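Long-range contacts in CRISPR-associated endonuclease Cas9 (Campylobacter jejuni subsp. jejuni serotype O:2, PDB 5X2H), which uses a guide RNA to recognise matching invading DNA and cleaves it, as the endonuclease of a type II-C CRISPR immune system: residues E623-K628 / Y814-L819; S743-Q748 / E756-N761; N554-A559 / K774-F779. All blocks are in the same frame, centred on the assembly; numbering follows the deposited sequence.

Interaction 1 (E623-K628 / Y814-L819). With nucleotides of chain B.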
loop_
_atom_site.group_PDB
_atom_site.type_symbol
_atom_site.label_atom_id
_atom_site.label_comp_id
_atom_site.label_asym_id
_atom_site.label_seq_id
_atom_site.Cartn_x
_atom_site.Cartn_y
_atom_site.Cartn_z
ATOM N N GLU A 623 -35.725 13.609 4.783
ATOM C CA GLU A 623 -35.282 14.006 6.111
ATOM C C GLU A 623 -33.814 13.689 6.365
ATOM O O GLU A 623 -33.260 14.148 7.369
ATOM C CB GLU A 623 -36.145 13.321 7.175
ATOM C CG GLU A 623 -37.633 13.594 7.019
ATOM C CD GLU A 623 -38.483 12.722 7.921
ATOM O OE1 GLU A 623 -37.925 12.124 8.864
ATOM O OE2 GLU A 623 -39.707 12.632 7.684
ATOM N N ILE A 624 -33.177 12.925 5.477
ATOM C CA ILE A 624 -31.787 12.534 5.668
ATOM C C ILE A 624 -30.884 13.753 5.566
ATOM O O ILE A 624 -31.043 14.597 4.674
ATOM C CB ILE A 624 -31.385 11.477 4.627
ATOM C CG1 ILE A 624 -32.250 10.227 4.761
ATOM C CG2 ILE A 624 -29.906 11.129 4.749
ATOM C CD1 ILE A 624 -32.063 9.270 3.621
ATOM N N PHE A 625 -29.927 13.850 6.482
ATOM C CA PHE A 625 -28.794 14.754 6.332
ATOM C C PHE A 625 -27.556 13.889 6.131
ATOM O O PHE A 625 -27.137 13.173 7.048
ATOM C CB PHE A 625 -28.640 15.680 7.534
ATOM C CG PHE A 625 -27.673 16.802 7.299
ATOM C CD1 PHE A 625 -28.078 17.957 6.646
ATOM C CD2 PHE A 625 -26.355 16.695 7.708
ATOM C CE1 PHE A 625 -27.188 18.991 6.419
ATOM C CE2 PHE A 625 -25.461 17.725 7.484
ATOM C CZ PHE A 625 -25.877 18.874 6.839
ATOM N N VAL A 626 -26.987 13.949 4.926
ATOM C CA VAL A 626 -25.866 13.086 4.577
ATOM C C VAL A 626 -24.683 13.385 5.486
ATOM O O VAL A 626 -24.268 14.541 5.638
ATOM C CB VAL A 626 -25.505 13.269 3.096
ATOM C CG1 VAL A 626 -24.343 12.368 2.718
ATOM C CG2 VAL A 626 -26.719 12.985 2.224
ATOM N N SER A 627 -24.130 12.337 6.091
ATOM C CA SER A 627 -23.047 12.466 7.055
ATOM C C SER A 627 -21.702 12.260 6.372
ATOM O O SER A 627 -21.505 11.269 5.660
ATOM C CB SER A 627 -23.209 11.458 8.195
ATOM O OG SER A 627 -22.097 11.502 9.075
ATOM N N LYS A 628 -20.781 13.195 6.599
ATOM C CA LYS A 628 -19.406 13.099 6.147
ATOM C C LYS A 628 -18.479 13.417 7.313
ATOM O O LYS A 628 -18.721 14.378 8.052
ATOM C CB LYS A 628 -19.119 14.065 4.987
ATOM C CG LYS A 628 -20.032 13.906 3.784
ATOM C CD LYS A 628 -19.581 14.805 2.639
ATOM C CE LYS A 628 -20.517 14.695 1.445
ATOM N NZ LYS A 628 -19.970 15.373 0.240
ATOM N N TYR A 814 -20.226 23.297 13.236
ATOM C CA TYR A 814 -21.090 22.245 13.750
ATOM C C TYR A 814 -20.387 20.901 13.599
ATOM O O TYR A 814 -19.304 20.801 13.015
ATOM C CB TYR A 814 -22.443 22.228 13.028
ATOM C CG TYR A 814 -23.406 23.289 13.508
ATOM C CD1 TYR A 814 -23.181 24.634 13.243
ATOM C CD2 TYR A 814 -24.546 22.944 14.220
ATOM C CE1 TYR A 814 -24.063 25.606 13.682
ATOM C CE2 TYR A 814 -25.432 23.906 14.662
ATOM C CZ TYR A 814 -25.187 25.234 14.393
ATOM O OH TYR A 814 -26.071 26.194 14.833
ATOM N N ILE A 815 -21.020 19.859 14.134
ATOM C CA ILE A 815 -20.467 18.510 14.139
ATOM C C ILE A 815 -21.548 17.538 13.685
ATOM O O ILE A 815 -22.678 17.582 14.188
ATOM C CB ILE A 815 -19.942 18.118 15.534
ATOM C CG1 ILE A 815 -18.785 19.030 15.950
ATOM C CG2 ILE A 815 -19.513 16.659 15.559
ATOM C CD1 ILE A 815 -17.568 18.903 15.069
ATOM N N VAL A 816 -21.206 16.664 12.740
ATOM C CA VAL A 816 -22.109 15.626 12.255
ATOM C C VAL A 816 -21.745 14.308 12.922
ATOM O O VAL A 816 -20.565 13.941 12.989
ATOM C CB VAL A 816 -22.038 15.479 10.726
ATOM C CG1 VAL A 816 -23.366 14.968 10.176
ATOM C CG2 VAL A 816 -21.643 16.777 10.077
ATOM N N SER A 817 -22.754 13.588 13.403
ATOM C CA SER A 817 -22.546 12.223 13.851
ATOM C C SER A 817 -22.511 11.296 12.636
ATOM O O SER A 817 -22.730 11.715 11.496
ATOM C CB SER A 817 -23.636 11.812 14.837
ATOM O OG SER A 817 -24.869 11.599 14.175
ATOM N N ALA A 818 -22.223 10.016 12.871
ATOM C CA ALA A 818 -22.176 9.071 11.761
ATOM C C ALA A 818 -23.558 8.785 11.187
ATOM O O ALA A 818 -23.655 8.271 10.067
ATOM C CB ALA A 818 -21.512 7.765 12.202
ATOM N N LEU A 819 -24.620 9.110 11.922
ATOM C CA LEU A 819 -25.988 8.867 11.487
ATOM C C LEU A 819 -26.651 10.103 10.894
ATOM O O LEU A 819 -27.839 10.053 10.561
ATOM C CB LEU A 819 -26.828 8.346 12.659
ATOM C CG LEU A 819 -26.323 7.091 13.377
ATOM C CD1 LEU A 819 -27.340 6.621 14.408
ATOM C CD2 LEU A 819 -26.010 5.984 12.385
ATOM P P C B 77 -20.823 13.016 17.455
ATOM O OP1 C B 77 -22.018 13.865 17.219
ATOM O OP2 C B 77 -20.912 11.559 17.180
ATOM O "O5'" C B 77 -19.620 13.573 16.580
ATOM C "C5'" C B 77 -18.565 12.723 16.161
ATOM C "C4'" C B 77 -17.441 13.536 15.579
ATOM O "O4'" C B 77 -16.972 14.481 16.563
ATOM C "C3'" C B 77 -16.194 12.775 15.156
ATOM O "O3'" C B 77 -16.343 12.237 13.854
ATOM C "C2'" C B 77 -15.097 13.836 15.238
ATOM O "O2'" C B 77 -15.037 14.581 14.031
ATOM C "C1'" C B 77 -15.612 14.763 16.346
ATOM N N1 C B 77 -14.884 14.646 17.630
ATOM C C2 C B 77 -13.689 15.353 17.772
ATOM O O2 C B 77 -13.267 16.018 16.812
ATOM N N3 C B 77 -13.019 15.288 18.943
ATOM C C4 C B 77 -13.513 14.566 19.948
ATOM N N4 C B 77 -12.811 14.531 21.083
ATOM C C5 C B 77 -14.736 13.841 19.834
ATOM C C6 C B 77 -15.389 13.917 18.669
ATOM P P A B 76 -16.949 12.714 23.505
ATOM O OP1 A B 76 -16.060 13.878 23.756
ATOM O OP2 A B 76 -17.369 11.845 24.633
ATOM O "O5'" A B 76 -18.259 13.257 22.782
ATOM C "C5'" A B 76 -18.239 13.603 21.406
ATOM C "C4'" A B 76 -19.529 14.259 20.987
ATOM O "O4'" A B 76 -19.566 15.618 21.472
ATOM C "C3'" A B 76 -19.766 14.375 19.488
ATOM O "O3'" A B 76 -20.315 13.167 18.976
ATOM C "C2'" A B 76 -20.694 15.591 19.366
ATOM O "O2'" A B 76 -22.059 15.205 19.453
ATOM C "C1'" A B 76 -20.336 16.419 20.609
ATOM N N9 A B 76 -19.602 17.668 20.323
ATOM C C8 A B 76 -20.052 18.937 20.599
ATOM N N7 A B 76 -19.213 19.885 20.270
ATOM C C5 A B 76 -18.128 19.193 19.748
ATOM C C6 A B 76 -16.903 19.632 19.221
ATOM N N6 A B 76 -16.557 20.917 19.129
ATOM N N1 A B 76 -16.035 18.694 18.785
ATOM C C2 A B 76 -16.383 17.405 18.877
ATOM N N3 A B 76 -17.506 16.869 19.353
ATOM C C4 A B 76 -18.348 17.826 19.779
#
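Ser627 and Val816 carry the contact between a loop that follows helix 615-622, in the third RuvC sequence block, and the end of strand 810-816 in the antiparallel sheet of the PAM-interacting C-terminal domain. The Ser627 hydroxyl donates a short hydrogen bond to a backbone carbonyl, with OG 2.5 Å from Ser817 O; the donor is tilted 20° from the carbonyl plane. With OG trans to its own nitrogen (chi1 175°), the hydroxyl extends to the chain just beyond the end of the strand, and a residue as small as serine lets the two backbones come close: the CA atoms of Ser627 and Ala818 are 5.9 Å apart. Val816 adds the apolar part, its CG1 meeting the Phe625 ring at its edge, 4.2 Å from CD2. The same methyl lies 3.9 Å from Ser627 OG.

In the second shell, Arg36 NH1 also bonds to Ser627 OG, and backbone bonds tie Ser627 to strand 29-37. Ser817 OG is hydrogen-bonded to Glu821. One residue before Val816, Ile815 packs against the guide RNA: its CG1 lies 3.8 Å from C6 of A76 of chain B and its CG2 3.3 Å from O5' of C77 of chain B.

Interaction 2 (S743-Q748 / E756-N761)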
loop_
_atom_site.group_PDB
_atom_site.type_symbol
_atom_site.label_atom_id
_atom_site.label_comp_id
_atom_site.label_asym_id
_atom_site.label_seq_id
_atom_site.Cartn_x
_atom_site.Cartn_y
_atom_site.Cartn_z
ATOM N N SER A 743 -15.529 19.499 7.225
ATOM C CA SER A 743 -16.132 20.034 8.437
ATOM C C SER A 743 -17.497 20.624 8.111
ATOM O O SER A 743 -17.704 21.189 7.034
ATOM C CB SER A 743 -15.242 21.109 9.061
ATOM O OG SER A 743 -14.098 20.545 9.672
ATOM N N LEU A 744 -18.432 20.491 9.048
ATOM C CA LEU A 744 -19.770 21.041 8.880
ATOM C C LEU A 744 -19.833 22.449 9.453
ATOM O O LEU A 744 -19.509 22.665 10.626
ATOM C CB LEU A 744 -20.813 20.160 9.562
ATOM C CG LEU A 744 -22.242 20.680 9.414
ATOM C CD1 LEU A 744 -22.656 20.644 7.953
ATOM C CD2 LEU A 744 -23.212 19.887 10.282
ATOM N N ILE A 745 -20.261 23.405 8.628
ATOM C CA ILE A 745 -20.346 24.796 9.046
ATOM C C ILE A 745 -21.703 25.365 8.657
ATOM O O ILE A 745 -22.374 24.883 7.743
ATOM C CB ILE A 745 -19.212 25.657 8.446
ATOM C CG1 ILE A 745 -19.342 25.726 6.922
ATOM C CG2 ILE A 745 -17.847 25.100 8.853
ATOM C CD1 ILE A 745 -18.271 26.559 6.244
ATOM N N LEU A 746 -22.100 26.407 9.383
ATOM C CA LEU A 746 -23.312 27.168 9.109
ATOM C C LEU A 746 -22.894 28.575 8.715
ATOM O O LEU A 746 -22.266 29.281 9.512
ATOM C CB LEU A 746 -24.227 27.200 10.334
ATOM C CG LEU A 746 -25.523 27.999 10.206
ATOM C CD1 LEU A 746 -26.593 27.175 9.502
ATOM C CD2 LEU A 746 -25.998 28.461 11.572
ATOM N N ILE A 747 -23.228 28.981 7.490
ATOM C CA ILE A 747 -22.787 30.268 6.971
ATOM C C ILE A 747 -23.972 31.040 6.410
ATOM O O ILE A 747 -24.994 30.471 6.020
ATOM C CB ILE A 747 -21.694 30.132 5.890
ATOM C CG1 ILE A 747 -22.211 29.327 4.698
ATOM C CG2 ILE A 747 -20.445 29.501 6.469
ATOM C CD1 ILE A 747 -21.236 29.284 3.543
ATOM N N GLN A 748 -23.808 32.361 6.367
ATOM C CA GLN A 748 -24.803 33.250 5.783
ATOM C C GLN A 748 -24.101 34.511 5.303
ATOM O O GLN A 748 -23.365 35.142 6.068
ATOM C CB GLN A 748 -25.899 33.603 6.796
ATOM C CG GLN A 748 -26.999 34.492 6.234
ATOM C CD GLN A 748 -28.016 34.898 7.287
ATOM O OE1 GLN A 748 -27.850 34.602 8.471
ATOM N NE2 GLN A 748 -29.075 35.577 6.860
ATOM N N GLU A 756 -27.263 28.695 6.096
ATOM C CA GLU A 756 -27.346 27.372 5.496
ATOM C C GLU A 756 -26.230 26.486 6.023
ATOM O O GLU A 756 -25.081 26.924 6.145
ATOM C CB GLU A 756 -27.267 27.443 3.965
ATOM C CG GLU A 756 -28.476 28.086 3.299
ATOM C CD GLU A 756 -29.742 27.259 3.440
ATOM O OE1 GLU A 756 -30.842 27.842 3.367
ATOM O OE2 GLU A 756 -29.641 26.027 3.620
ATOM N N PHE A 757 -26.577 25.238 6.336
ATOM C CA PHE A 757 -25.583 24.223 6.660
ATOM C C PHE A 757 -24.911 23.757 5.377
ATOM O O PHE A 757 -25.586 23.315 4.441
ATOM C CB PHE A 757 -26.228 23.040 7.378
ATOM C CG PHE A 757 -26.671 23.343 8.780
ATOM C CD1 PHE A 757 -25.755 23.356 9.819
ATOM C CD2 PHE A 757 -28.005 23.601 9.062
ATOM C CE1 PHE A 757 -26.158 23.627 11.116
ATOM C CE2 PHE A 757 -28.413 23.873 10.355
ATOM C CZ PHE A 757 -27.488 23.882 11.384
ATOM N N VAL A 758 -23.584 23.858 5.329
ATOM C CA VAL A 758 -22.803 23.403 4.187
ATOM C C VAL A 758 -21.569 22.678 4.704
ATOM O O VAL A 758 -21.155 22.849 5.853
ATOM C CB VAL A 758 -22.382 24.566 3.258
ATOM C CG1 VAL A 758 -23.609 25.272 2.680
ATOM C CG2 VAL A 758 -21.492 25.545 4.011
ATOM N N TYR A 759 -20.982 21.858 3.838
ATOM C CA TYR A 759 -19.711 21.211 4.136
ATOM C C TYR A 759 -18.575 22.085 3.618
ATOM O O TYR A 759 -18.570 22.475 2.445
ATOM C CB TYR A 759 -19.641 19.818 3.512
ATOM C CG TYR A 759 -20.317 18.737 4.325
ATOM C CD1 TYR A 759 -19.786 18.318 5.538
ATOM C CD2 TYR A 759 -21.477 18.126 3.872
ATOM C CE1 TYR A 759 -20.399 17.324 6.283
ATOM C CE2 TYR A 759 -22.095 17.132 4.607
ATOM C CZ TYR A 759 -21.553 16.736 5.810
ATOM O OH TYR A 759 -22.170 15.749 6.543
ATOM N N TYR A 760 -17.628 22.402 4.495
ATOM C CA TYR A 760 -16.416 23.090 4.077
ATOM C C TYR A 760 -15.553 22.143 3.254
ATOM O O TYR A 760 -15.319 20.999 3.653
ATOM C CB TYR A 760 -15.655 23.598 5.305
ATOM C CG TYR A 760 -14.205 23.950 5.051
ATOM C CD1 TYR A 760 -13.838 25.226 4.645
ATOM C CD2 TYR A 760 -13.200 23.008 5.235
ATOM C CE1 TYR A 760 -12.513 25.550 4.418
ATOM C CE2 TYR A 760 -11.876 23.318 5.009
ATOM C CZ TYR A 760 -11.536 24.588 4.600
ATOM O OH TYR A 760 -10.214 24.894 4.375
ATOM N N ASN A 761 -15.086 22.613 2.098
ATOM C CA ASN A 761 -14.243 21.811 1.214
ATOM C C ASN A 761 -12.820 22.325 1.103
ATOM O O ASN A 761 -11.883 21.527 1.084
ATOM C CB ASN A 761 -14.850 21.738 -0.192
ATOM C CG ASN A 761 -16.100 20.888 -0.246
ATOM O OD1 ASN A 761 -16.338 20.051 0.625
ATOM N ND2 ASN A 761 -16.906 21.094 -1.277
#
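A beta hairpin in the PAM-interacting C-terminal domain pairs strand 744-748 with strand 756-764. The two segments run antiparallel with a strong twist, their directions 130° apart. Ile745-Val758 and Ile747-Glu756 are hydrogen-bonded pairs, alternating with the non-hydrogen-bonded pairs Leu744-Tyr759 and Leu746-Phe757. The Ile745-Val758 pair is closed by two nearly straight bonds, Ile745 N to Val758 O at 3.0 Å and Val758 N to Ile745 O at 2.9 Å, and the ladder extends to Tyr760 N, which donates to Ser743 O at 2.8 Å.

On the face bearing Leu744, Leu746, Phe757 and Tyr759, Leu746 CD1 makes a CH-pi contact, 3.6 Å above the centroid of the Phe757 ring and 1° off its normal. With CG trans to the Leu746 nitrogen (chi1 178°), the branch carries CD1 to the ring. Leu744 CD1 lies over a face of the Tyr759 ring, 4.3 Å from CE1. Ile745, Ile747 and Val758, beta-branched and well suited to a strand, share the other face with Glu756. Val758 CG2 nestles between the two isoleucines, 3.6 Å from Ile745 CG1 and 3.8 Å from Ile747 CD1.

Outward from the hairpin, Asn785 and Gln786 of helix 784-789 bind the carboxylate of Glu756, and Phe757 makes an edge-to-face contact with Tyr814. Strand 810-816 flanks strand 744-748, while strand 769-773 lines the far side of strand 756-764, placing the hairpin in the middle of the six-stranded sheet.

Interaction 3 (N554-A559 / K774-F779)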
loop_
_atom_site.group_PDB
_atom_site.type_symbol
_atom_site.label_atom_id
_atom_site.label_comp_id
_atom_site.label_asym_id
_atom_site.label_seq_id
_atom_site.Cartn_x
_atom_site.Cartn_y
_atom_site.Cartn_z
ATOM N N ASN A 554 -27.279 12.144 -7.003
ATOM C CA ASN A 554 -26.946 12.675 -5.687
ATOM C C ASN A 554 -26.719 11.528 -4.703
ATOM O O ASN A 554 -26.831 10.347 -5.048
ATOM C CB ASN A 554 -28.034 13.631 -5.187
ATOM C CG ASN A 554 -29.392 12.973 -5.093
ATOM O OD1 ASN A 554 -29.653 12.194 -4.176
ATOM N ND2 ASN A 554 -30.274 13.297 -6.033
ATOM N N HIS A 555 -26.394 11.895 -3.462
ATOM C CA HIS A 555 -26.003 10.933 -2.438
ATOM C C HIS A 555 -27.178 10.176 -1.828
ATOM O O HIS A 555 -26.958 9.156 -1.166
ATOM C CB HIS A 555 -25.234 11.645 -1.319
ATOM C CG HIS A 555 -23.921 12.218 -1.751
ATOM N ND1 HIS A 555 -23.061 11.553 -2.601
ATOM C CD2 HIS A 555 -23.318 13.393 -1.451
ATOM C CE1 HIS A 555 -21.986 12.293 -2.802
ATOM N NE2 HIS A 555 -22.116 13.414 -2.117
ATOM N N LEU A 556 -28.414 10.638 -2.033
ATOM C CA LEU A 556 -29.549 10.040 -1.341
ATOM C C LEU A 556 -29.915 8.660 -1.879
ATOM O O LEU A 556 -30.596 7.904 -1.179
ATOM C CB LEU A 556 -30.764 10.966 -1.426
ATOM C CG LEU A 556 -30.629 12.324 -0.734
ATOM C CD1 LEU A 556 -31.866 13.176 -0.981
ATOM C CD2 LEU A 556 -30.387 12.148 0.757
ATOM N N HIS A 557 -29.478 8.308 -3.091
ATOM C CA HIS A 557 -29.884 7.031 -3.667
ATOM C C HIS A 557 -29.249 5.838 -2.966
ATOM O O HIS A 557 -29.718 4.711 -3.156
ATOM C CB HIS A 557 -29.556 6.985 -5.162
ATOM C CG HIS A 557 -28.140 6.602 -5.464
ATOM N ND1 HIS A 557 -27.104 7.511 -5.457
ATOM C CD2 HIS A 557 -27.592 5.409 -5.793
ATOM C CE1 HIS A 557 -25.977 6.893 -5.762
ATOM N NE2 HIS A 557 -26.246 5.617 -5.971
ATOM N N HIS A 558 -28.199 6.047 -2.169
ATOM C CA HIS A 558 -27.659 4.945 -1.382
ATOM C C HIS A 558 -28.617 4.535 -0.273
ATOM O O HIS A 558 -28.594 3.382 0.172
ATOM C CB HIS A 558 -26.302 5.327 -0.793
ATOM C CG HIS A 558 -25.274 5.682 -1.821
ATOM N ND1 HIS A 558 -24.891 4.813 -2.820
ATOM C CD2 HIS A 558 -24.546 6.809 -2.001
ATOM C CE1 HIS A 558 -23.973 5.392 -3.574
ATOM N NE2 HIS A 558 -23.746 6.603 -3.098
ATOM N N ALA A 559 -29.466 5.458 0.182
ATOM C CA ALA A 559 -30.426 5.133 1.230
ATOM C C ALA A 559 -31.642 4.409 0.672
ATOM O O ALA A 559 -32.156 3.482 1.308
ATOM C CB ALA A 559 -30.855 6.399 1.966
ATOM N N LYS A 774 -23.215 21.216 -0.876
ATOM C CA LYS A 774 -24.454 20.798 -0.237
ATOM C C LYS A 774 -24.341 19.342 0.196
ATOM O O LYS A 774 -23.740 18.523 -0.501
ATOM C CB LYS A 774 -25.631 20.988 -1.194
ATOM C CG LYS A 774 -27.004 20.750 -0.581
ATOM C CD LYS A 774 -28.090 21.367 -1.449
ATOM C CE LYS A 774 -29.483 21.097 -0.906
ATOM N NZ LYS A 774 -29.952 19.727 -1.239
ATOM N N HIS A 775 -24.939 19.025 1.349
ATOM C CA HIS A 775 -24.709 17.727 1.983
ATOM C C HIS A 775 -25.061 16.576 1.045
ATOM O O HIS A 775 -24.276 15.636 0.880
ATOM C CB HIS A 775 -25.502 17.629 3.290
ATOM C CG HIS A 775 -26.978 17.467 3.098
ATOM N ND1 HIS A 775 -27.816 18.530 2.841
ATOM C CD2 HIS A 775 -27.764 16.365 3.117
ATOM C CE1 HIS A 775 -29.056 18.090 2.713
ATOM N NE2 HIS A 775 -29.052 16.780 2.878
ATOM N N ASP A 776 -26.230 16.640 0.409
ATOM C CA ASP A 776 -26.691 15.561 -0.453
ATOM C C ASP A 776 -26.291 15.749 -1.908
ATOM O O ASP A 776 -26.504 14.834 -2.711
ATOM C CB ASP A 776 -28.217 15.420 -0.356
ATOM C CG ASP A 776 -28.947 16.717 -0.651
ATOM O OD1 ASP A 776 -28.280 17.729 -0.953
ATOM O OD2 ASP A 776 -30.192 16.729 -0.580
ATOM N N ASN A 777 -25.719 16.902 -2.260
ATOM C CA ASN A 777 -25.362 17.223 -3.643
ATOM C C ASN A 777 -26.566 17.076 -4.573
ATOM O O ASN A 777 -26.439 16.670 -5.730
ATOM C CB ASN A 777 -24.187 16.367 -4.123
ATOM C CG ASN A 777 -23.504 16.952 -5.343
ATOM O OD1 ASN A 777 -22.828 17.976 -5.254
ATOM N ND2 ASN A 777 -23.680 16.305 -6.489
ATOM N N LYS A 778 -27.748 17.409 -4.060
ATOM C CA LYS A 778 -28.992 17.283 -4.807
ATOM C C LYS A 778 -29.397 18.656 -5.328
ATOM O O LYS A 778 -29.593 19.592 -4.545
ATOM C CB LYS A 778 -30.094 16.687 -3.932
ATOM C CG LYS A 778 -31.334 16.262 -4.692
ATOM C CD LYS A 778 -32.380 15.696 -3.743
ATOM C CE LYS A 778 -33.610 15.201 -4.488
ATOM N NZ LYS A 778 -34.670 14.747 -3.543
ATOM N N PHE A 779 -29.524 18.769 -6.650
ATOM C CA PHE A 779 -29.839 20.032 -7.304
ATOM C C PHE A 779 -31.331 20.334 -7.337
ATOM O O PHE A 779 -31.709 21.511 -7.388
ATOM C CB PHE A 779 -29.284 20.019 -8.736
ATOM C CG PHE A 779 -29.680 21.211 -9.560
ATOM C CD1 PHE A 779 -29.045 22.429 -9.387
ATOM C CD2 PHE A 779 -30.676 21.110 -10.519
ATOM C CE1 PHE A 779 -29.404 23.530 -10.143
ATOM C CE2 PHE A 779 -31.042 22.209 -11.280
ATOM C CZ PHE A 779 -30.403 23.420 -11.091
#
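Asn554 and His555, just ahead of helix 557-566 in the RuvC domain, meet the turn around Asp776 in the PAM-interacting C-terminal domain. His555 N donates an essentially straight bond (179°) to Asp776 O at 3.0 Å, and Asn554 CB touches the same oxygen at 3.1 Å. Asn554 carries its amide between its own nitrogen and carbonyl carbon (chi1 59°). From there OD1 turns back to accept from Leu556 N at 2.9 Å, in the amide plane on a lone pair, a capping bond that suits asparagine before a helix. Asn554 ND2, weakly hydrogen-bonded to Asp551, rests against Lys778 CG at 3.4 Å, the two side chains lying side by side. Leu556 packs its CG on Asp776 CB at 3.9 Å and its CD1 across the extended Lys778 chain. The His555 ring turns its edge to His775 O, 3.4 Å from CD2.

Asp776 OD1 accepts from Lys778 N at 3.2 Å, completing an Asx turn; this amide comes from above the carboxylate plane, whereas Lys774 NZ forms a salt bridge at the syn lone pair, 2.6 Å from OD1. Asn777 takes the left-handed backbone conformation that asparagine tolerates well. Gripped by an ammonium and an amide, the Asp776 carboxylate is probably ionised, which probably helps fix the turn that presents Asp776 O to His555 N.

Interactions 1 and 3 join the RuvC and PAM-interacting domains; interaction 2, within the latter, lies beside them. The centres of interactions 1 and 2, like those of 1 and 3, are 12 Å apart, and those of 2 and 3 are 16 Å apart. Interactions 1 and 2 share a sheet, where Tyr814 N probably bonds to Leu744 O at 2.8 Å, and Tyr759 OH anchors the loop 623-628 by a probable bond to Val626 O at 2.6 Å. His775 joins interaction 3 to interaction 1, its ring stacked on that of Phe625. Nucleotides A76 and C77 of chain B border interaction 1, whereas interaction 3 includes His558, a predicted magnesium ligand of the RuvC site; the Lys628 side chain is about 10 Å from that of His558.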